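Local structure of probable aromatic acid decarboxylase (Escherichia coli, 1SBZ) at residues H154-T157 with V158-V162; T41-E44 with L45-Y49. The protein probably transfers a prenyl group from dimethylallyl phosphate to reduced FMN, making the prenylated flavin cofactor used by a phenolic acid decarboxylase. All coordinates share one frame; numbering follows the deposited sequence.

Contact 1. Residues H154-T157 with V158-V162; sequences HPET and VDDIV
Thr157 and Asp160 grip each other in a capping box at the start of helix 158-170, the last helix of this Rossmann-like chain. Thr157 is the N-cap. Its OG1 takes the amide of Asp160, with Asp160 N at 3.3 Å and an N-H...O angle of 160°. A chi1 of 67° sets OG1 between the backbone N and the carbonyl carbon of Thr157, over the first turn, while CG2 lies beside the backbone N.

The return half of the box comes from Asp160. Its CG stands beside its own backbone N (chi1 -76°), and this turns the carboxylate back toward the incoming loop. There OD2 collects two backbone amides. Glu156 N approaches at 2.7 Å from Asp160 OD2, on the anti lone pair. Thr157 N lies 3.1 Å from the same OD2 but comes from above the carboxylate plane. Two donors from different directions fix the rotation of the group, and a negative charge at a helix start is probably stabilised by the helix dipole. OD1 has a long, weak ion pair with Arg181.

Pro155 closes the apolar side of the turn: its CB rests on Asp160 CB at 3.7 Å and, more loosely, on Ile161 CG1 at 4.2 Å. The helical bond from Ile161 N to Thr157 O is weak at 3.4 Å. A second subunit packs against the turn, with its Val158 against Pro155, its Phe151 against Val158 and its Ile161 against Ile161, so the helix start is also part of a subunit interface. Next to the capping hydroxyl, Asp159 CB comes to 3.6 Å from Thr157 OG1.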
loop_
_atom_site.group_PDB
_atom_site.type_symbol
_atom_site.label_atom_id
_atom_site.label_comp_id
_atom_site.label_asym_id
_atom_site.label_seq_id
_atom_site.Cartn_x
_atom_site.Cartn_y
_atom_site.Cartn_z
ATOM N N HIS D 154 37.861 -2.770 -21.268
ATOM C CA HIS D 154 38.618 -3.969 -21.668
ATOM C C HIS D 154 39.456 -4.612 -20.559
ATOM O O HIS D 154 40.688 -4.657 -20.651
ATOM C CB HIS D 154 39.456 -3.688 -22.921
ATOM C CG HIS D 154 38.658 -3.116 -24.044
ATOM N ND1 HIS D 154 38.663 -1.771 -24.351
ATOM C CD2 HIS D 154 37.795 -3.696 -24.910
ATOM C CE1 HIS D 154 37.857 -1.552 -25.374
ATOM N NE2 HIS D 154 37.314 -2.703 -25.728
ATOM N N PRO D 155 38.787 -5.102 -19.510
ATOM C CA PRO D 155 39.467 -5.839 -18.449
ATOM C C PRO D 155 40.027 -7.169 -18.957
ATOM O O PRO D 155 39.512 -7.744 -19.928
ATOM C CB PRO D 155 38.351 -6.091 -17.430
ATOM C CG PRO D 155 37.104 -6.060 -18.235
ATOM C CD PRO D 155 37.339 -4.985 -19.253
ATOM N N GLU D 156 41.074 -7.645 -18.293
ATOM C CA GLU D 156 41.743 -8.877 -18.685
ATOM C C GLU D 156 41.738 -9.863 -17.529
ATOM O O GLU D 156 41.512 -11.065 -17.715
ATOM C CB GLU D 156 43.180 -8.573 -19.119
ATOM C CG GLU D 156 43.278 -7.811 -20.434
ATOM C CD GLU D 156 43.378 -8.736 -21.628
ATOM O OE1 GLU D 156 44.496 -9.239 -21.888
ATOM O OE2 GLU D 156 42.347 -8.960 -22.311
ATOM N N THR D 157 41.974 -9.344 -16.328
ATOM C CA THR D 157 42.112 -10.184 -15.149
ATOM C C THR D 157 41.032 -9.856 -14.132
ATOM O O THR D 157 40.328 -8.846 -14.247
ATOM C CB THR D 157 43.489 -9.974 -14.496
ATOM O OG1 THR D 157 43.561 -8.645 -13.972
ATOM C CG2 THR D 157 44.614 -10.024 -15.528
ATOM N N VAL D 158 40.933 -10.717 -13.128
ATOM C CA VAL D 158 40.040 -10.522 -11.997
ATOM C C VAL D 158 40.389 -9.238 -11.246
ATOM O O VAL D 158 39.491 -8.482 -10.867
ATOM C CB VAL D 158 40.069 -11.748 -11.064
ATOM C CG1 VAL D 158 39.366 -11.460 -9.751
ATOM C CG2 VAL D 158 39.432 -12.946 -11.754
ATOM N N ASP D 159 41.689 -8.994 -11.051
ATOM C CA ASP D 159 42.180 -7.750 -10.450
ATOM C C ASP D 159 41.603 -6.514 -11.153
ATOM O O ASP D 159 41.196 -5.560 -10.490
ATOM C CB ASP D 159 43.717 -7.689 -10.510
ATOM C CG ASP D 159 44.401 -8.525 -9.427
ATOM O OD1 ASP D 159 43.723 -9.243 -8.659
ATOM O OD2 ASP D 159 45.644 -8.518 -9.277
ATOM N N ASP D 160 41.579 -6.534 -12.490
ATOM C CA ASP D 160 40.980 -5.456 -13.287
ATOM C C ASP D 160 39.546 -5.156 -12.844
ATOM O O ASP D 160 39.175 -3.995 -12.667
ATOM C CB ASP D 160 40.962 -5.807 -14.779
ATOM C CG ASP D 160 42.325 -5.667 -15.454
ATOM O OD1 ASP D 160 43.176 -4.899 -14.967
ATOM O OD2 ASP D 160 42.608 -6.284 -16.508
ATOM N N ILE D 161 38.755 -6.213 -12.674
ATOM C CA ILE D 161 37.359 -6.090 -12.268
ATOM C C ILE D 161 37.236 -5.618 -10.814
ATOM O O ILE D 161 36.446 -4.721 -10.519
ATOM C CB ILE D 161 36.602 -7.420 -12.520
ATOM C CG1 ILE D 161 36.486 -7.671 -14.028
ATOM C CG2 ILE D 161 35.211 -7.406 -11.863
ATOM C CD1 ILE D 161 35.991 -9.052 -14.383
ATOM N N VAL D 162 38.030 -6.210 -9.923
ATOM C CA VAL D 162 38.025 -5.835 -8.506
ATOM C C VAL D 162 38.317 -4.341 -8.325
ATOM O O VAL D 162 37.603 -3.647 -7.600
ATOM C CB VAL D 162 39.020 -6.692 -7.683
ATOM C CG1 VAL D 162 39.198 -6.134 -6.270
ATOM C CG2 VAL D 162 38.560 -8.142 -7.622
#

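Contact 2. Residues T41-E44 with L45-Y49; sequences TTIE and LETPY
Beside the FMN pocket, to which Leu45 belongs, helix 37-46 comes to an end as Thr47 folds back on Ile43. Ile43 O is held twice by that one residue. Thr47 OG1 donates to it at 2.7 Å, from above the carbonyl plane, and Thr47 N reaches the same Ile43 O at 3.0 Å from the opposite face, so this one carbonyl near the helix end is gripped by two donors. With chi1 at 84°, OG1 sits between the backbone N and the carbonyl carbon of Thr47, alongside Ile43, whose CG2 is 3.6 Å from that oxygen.

The same hydroxyl then builds an ST turn: Thr47 OG1 accepts from Tyr49 N at 3.1 Å, which bends the chain out of the helix around Pro48. Tyr49 O in turn comes to 3.7 Å from Ile43 CG2. The tyrosine ring heads away to helices 13-24 and 51-55.

One residue back along the helix, Thr42 and Glu46 form the neighbouring i, i+4 pair and lie side by side. With Thr42 OG1 turned beside the backbone N (chi1 -76°), its CG2 is left facing the carboxylate of Glu46, 3.4 Å from OE1. The acid is stretched out beyond CG; its OE1 accepts from Gly12 N and Ala13 N at the start of helix 13-24, and OE2 bonds Thr11 OG1, placing Glu46 behind a residue of the FMN pocket. Glu44, on another side of the helix, makes a salt bridge with Arg52. Beneath these side chains Glu46 N is bonded to Thr42 O at 2.9 Å.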
loop_
_atom_site.group_PDB
_atom_site.type_symbol
_atom_site.label_atom_id
_atom_site.label_comp_id
_atom_site.label_asym_id
_atom_site.label_seq_id
_atom_site.Cartn_x
_atom_site.Cartn_y
_atom_site.Cartn_z
ATOM N N THR D 41 36.381 -16.593 7.409
ATOM C CA THR D 41 36.398 -17.829 6.636
ATOM C C THR D 41 36.569 -17.557 5.136
ATOM O O THR D 41 37.332 -18.240 4.441
ATOM C CB THR D 41 35.079 -18.596 6.870
ATOM O OG1 THR D 41 34.905 -18.863 8.273
ATOM C CG2 THR D 41 35.133 -19.979 6.238
ATOM N N THR D 42 35.840 -16.561 4.644
ATOM C CA THR D 42 35.835 -16.215 3.225
ATOM C C THR D 42 37.173 -15.584 2.810
ATOM O O THR D 42 37.697 -15.875 1.734
ATOM C CB THR D 42 34.607 -15.298 2.915
ATOM O OG1 THR D 42 33.414 -16.101 2.878
ATOM C CG2 THR D 42 34.653 -14.757 1.514
ATOM N N ILE D 43 37.729 -14.739 3.677
ATOM C CA ILE D 43 39.037 -14.115 3.439
ATOM C C ILE D 43 40.105 -15.188 3.276
ATOM O O ILE D 43 40.898 -15.155 2.338
ATOM C CB ILE D 43 39.407 -13.153 4.597
ATOM C CG1 ILE D 43 38.588 -11.863 4.505
ATOM C CG2 ILE D 43 40.910 -12.821 4.580
ATOM C CD1 ILE D 43 38.466 -11.108 5.823
ATOM N N GLU D 44 40.092 -16.146 4.193
ATOM C CA GLU D 44 41.079 -17.208 4.216
ATOM C C GLU D 44 40.973 -18.115 2.982
ATOM O O GLU D 44 41.993 -18.468 2.384
ATOM C CB GLU D 44 41.011 -17.964 5.552
ATOM C CG GLU D 44 41.967 -17.361 6.583
ATOM C CD GLU D 44 41.604 -17.612 8.040
ATOM O OE1 GLU D 44 40.796 -18.522 8.338
ATOM O OE2 GLU D 44 42.142 -16.871 8.901
ATOM N N LEU D 45 39.743 -18.434 2.577
ATOM C CA LEU D 45 39.488 -19.223 1.362
ATOM C C LEU D 45 39.859 -18.513 0.055
ATOM O O LEU D 45 40.483 -19.113 -0.823
ATOM C CB LEU D 45 38.015 -19.665 1.306
ATOM C CG LEU D 45 37.507 -20.329 0.010
ATOM C CD1 LEU D 45 38.051 -21.752 -0.145
ATOM C CD2 LEU D 45 35.967 -20.319 -0.080
ATOM N N GLU D 46 39.481 -17.242 -0.069
ATOM C CA GLU D 46 39.493 -16.545 -1.366
ATOM C C GLU D 46 40.707 -15.663 -1.630
ATOM O O GLU D 46 40.925 -15.222 -2.767
ATOM C CB GLU D 46 38.211 -15.728 -1.537
ATOM C CG GLU D 46 36.964 -16.582 -1.435
ATOM C CD GLU D 46 35.679 -15.824 -1.694
ATOM O OE1 GLU D 46 35.677 -14.574 -1.692
ATOM O OE2 GLU D 46 34.662 -16.504 -1.889
ATOM N N THR D 47 41.469 -15.386 -0.575
ATOM C CA THR D 47 42.659 -14.551 -0.663
ATOM C C THR D 47 43.827 -15.276 0.010
ATOM O O THR D 47 43.601 -16.171 0.837
ATOM C CB THR D 47 42.446 -13.182 0.028
ATOM O OG1 THR D 47 42.688 -13.310 1.436
ATOM C CG2 THR D 47 40.989 -12.718 -0.062
ATOM N N PRO D 48 45.060 -14.890 -0.330
ATOM C CA PRO D 48 46.242 -15.451 0.322
ATOM C C PRO D 48 46.487 -14.830 1.701
ATOM O O PRO D 48 47.440 -15.209 2.382
ATOM C CB PRO D 48 47.371 -15.078 -0.638
ATOM C CG PRO D 48 46.926 -13.795 -1.240
ATOM C CD PRO D 48 45.429 -13.908 -1.371
ATOM N N TYR D 49 45.628 -13.895 2.109
ATOM C CA TYR D 49 45.763 -13.223 3.402
ATOM C C TYR D 49 45.004 -13.977 4.477
ATOM O O TYR D 49 44.034 -14.675 4.184
ATOM C CB TYR D 49 45.242 -11.785 3.326
ATOM C CG TYR D 49 45.875 -10.962 2.229
ATOM C CD1 TYR D 49 45.199 -10.716 1.036
ATOM C CD2 TYR D 49 47.158 -10.438 2.378
ATOM C CE1 TYR D 49 45.784 -9.962 0.023
ATOM C CE2 TYR D 49 47.750 -9.689 1.375
ATOM C CZ TYR D 49 47.062 -9.452 0.202
ATOM O OH TYR D 49 47.653 -8.705 -0.793
#

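Overall arrangement
Contacts 1 and 2 treat opposite ends of two helices: contact 1 caps the start of helix 158-170, and contact 2 closes the end of helix 37-46. Both are partly buried. Their chemistry follows the end they serve, for in contact 1 side-chain oxygens accept from backbone amides across the two segments, whereas in contact 2 one hydroxyl both donates to a carbonyl and accepts from an amide. Contact 2 reaches FMN through Leu45; contact 1 stands about 11 Å from a flavin, measured from the Pro155 side chain. Within the chain they do not touch, their nearest atoms being about 8 Å apart, but across the subunit interface His154 NE2 bonds Leu45 O of a neighbouring copy.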